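Local coordinates for lactate dehydrogenase, adjacent gene encodes predicted malate dehydrogenase (Cryptosporidium parvum, PDB 4ND2), which probably interconverts (S)-lactate and pyruvate, with NAD(+) as the hydride carrier, as a four-chain dehydrogenase of the LDH/MDH superfamily, at residues 26-31 and 246-251. Numbering follows the deposited sequence.
Sequences DNLADV and AYLKDK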
# COMPACT_ATOMS: atom_id res chain seq x y z
N ASP A 26 -0.12 -0.92 8.64
CA ASP A 26 -0.92 -0.06 7.75
C ASP A 26 -0.93 1.41 8.18
O ASP A 26 -1.45 2.25 7.45
CB ASP A 26 -2.37 -0.56 7.69
CG ASP A 26 -2.50 -1.95 7.10
OD1 ASP A 26 -1.59 -2.40 6.37
OD2 ASP A 26 -3.53 -2.61 7.36
N ASN A 27 -0.37 1.71 9.35
CA ASN A 27 -0.46 3.04 9.94
C ASN A 27 -1.91 3.53 10.03
O ASN A 27 -2.21 4.70 9.80
CB ASN A 27 0.42 4.05 9.17
CG ASN A 27 0.60 5.37 9.92
OD1 ASN A 27 0.64 5.41 11.15
ND2 ASN A 27 0.72 6.44 9.17
N LEU A 28 -2.81 2.61 10.36
CA LEU A 28 -4.23 2.92 10.51
C LEU A 28 -4.50 3.74 11.77
O LEU A 28 -5.35 4.63 11.78
CB LEU A 28 -5.05 1.63 10.55
CG LEU A 28 -6.56 1.73 10.73
CD1 LEU A 28 -7.20 2.47 9.56
CD2 LEU A 28 -7.17 0.34 10.89
N ALA A 29 -3.77 3.41 12.84
CA ALA A 29 -3.94 4.08 14.13
C ALA A 29 -2.79 3.74 15.07
O ALA A 29 -1.96 2.88 14.77
CB ALA A 29 -5.26 3.66 14.76
N ASP A 30 -2.74 4.45 16.19
CA ASP A 30 -1.94 4.02 17.33
C ASP A 30 -2.68 2.87 17.99
O ASP A 30 -3.91 2.79 17.92
CB ASP A 30 -1.76 5.15 18.35
CG ASP A 30 -0.83 6.25 17.86
OD1 ASP A 30 -0.08 6.05 16.88
OD2 ASP A 30 -0.84 7.32 18.49
N VAL A 31 -1.93 1.98 18.64
CA VAL A 31 -2.50 0.80 19.28
C VAL A 31 -2.15 0.75 20.76
O VAL A 31 -1.00 0.98 21.14
CB VAL A 31 -2.01 -0.49 18.59
CG1 VAL A 31 -2.58 -1.72 19.29
CG2 VAL A 31 -2.37 -0.48 17.12
N ALA A 246 -13.27 0.39 8.18
CA ALA A 246 -14.57 0.87 7.72
C ALA A 246 -15.09 2.01 8.59
O ALA A 246 -15.62 2.99 8.09
CB ALA A 246 -15.57 -0.26 7.67
N TYR A 247 -14.93 1.86 9.91
CA TYR A 247 -15.35 2.88 10.86
C TYR A 247 -14.45 4.12 10.77
O TYR A 247 -14.95 5.23 10.60
CB TYR A 247 -15.34 2.32 12.29
CG TYR A 247 -15.77 3.33 13.32
CD1 TYR A 247 -17.12 3.61 13.53
CD2 TYR A 247 -14.84 4.02 14.09
CE1 TYR A 247 -17.53 4.54 14.47
CE2 TYR A 247 -15.23 4.95 15.04
CZ TYR A 247 -16.58 5.21 15.22
OH TYR A 247 -16.97 6.13 16.16
N LEU A 248 -13.14 3.91 10.90
CA LEU A 248 -12.19 5.02 10.97
C LEU A 248 -12.12 5.86 9.69
O LEU A 248 -11.89 7.06 9.76
CB LEU A 248 -10.79 4.51 11.33
CG LEU A 248 -10.63 3.96 12.75
CD1 LEU A 248 -9.31 3.21 12.90
CD2 LEU A 248 -10.73 5.07 13.78
N LYS A 249 -12.33 5.22 8.55
CA LYS A 249 -12.29 5.91 7.26
C LYS A 249 -13.68 6.23 6.71
O LYS A 249 -13.81 6.76 5.60
CB LYS A 249 -11.48 5.09 6.25
CG LYS A 249 -10.02 4.97 6.63
CD LYS A 249 -9.30 3.92 5.80
CE LYS A 249 -7.79 4.14 5.78
NZ LYS A 249 -7.38 5.51 5.36
N ASP A 250 -14.72 5.91 7.48
CA ASP A 250 -16.11 6.21 7.10
C ASP A 250 -16.41 5.68 5.70
O ASP A 250 -16.91 6.41 4.84
CB ASP A 250 -16.36 7.72 7.18
CG ASP A 250 -17.83 8.09 6.94
OD1 ASP A 250 -18.73 7.35 7.40
OD2 ASP A 250 -18.07 9.13 6.30
N LYS A 251 -16.11 4.40 5.48
CA LYS A 251 -16.16 3.81 4.14
C LYS A 251 -17.56 3.59 3.58
O LYS A 251 -17.72 3.49 2.36
CB LYS A 251 -15.44 2.46 4.13
CG LYS A 251 -13.93 2.55 4.21
CD LYS A 251 -13.32 1.19 3.91
CE LYS A 251 -11.84 1.16 4.22
NZ LYS A 251 -11.27 -0.19 3.94
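L28 and L248 form a small, buried, wholly apolar contact that joins the turn leading from helix 14-26 into strand 30-34 of the Rossmann-type NAD-binding domain to the C-terminal end of helix 234-248. It illustrates how two helix ends can be matched through side chains: both segments leave their helices through Schellman motifs, at N27 and D250, and L28, just after the first motif, meets L248, the last residue of helix 234-248, two residues before D250. The CD1 methyl of L248 does most of the touching, resting 3.8 Å from CG of L28 and 4.0 Å from its CD1, while CD2 of L28 lies at 4.1 Å. L28 gets there because its CG stands anti to the backbone N (chi1 178°), carrying the fork toward the helix end. A29 borders the same methyl more loosely, its CB 4.5 Å from L248 CD1. Beside this pair, CE of K249 passes CD1 of L28 at 4.2 Å, and a bend at chi4 (-53°) turns the amine to a weak hydrogen bond with N27 O of the second subunit. I7 of strand 6-10 touches L28, A29 and L248 alike, and V75 also touches L248, placing the contact against interior strands of the parallel sheet. With only aliphatic carbons meeting across the two segments, cohesion here rests on dispersion and the exclusion of water, without directional bonds.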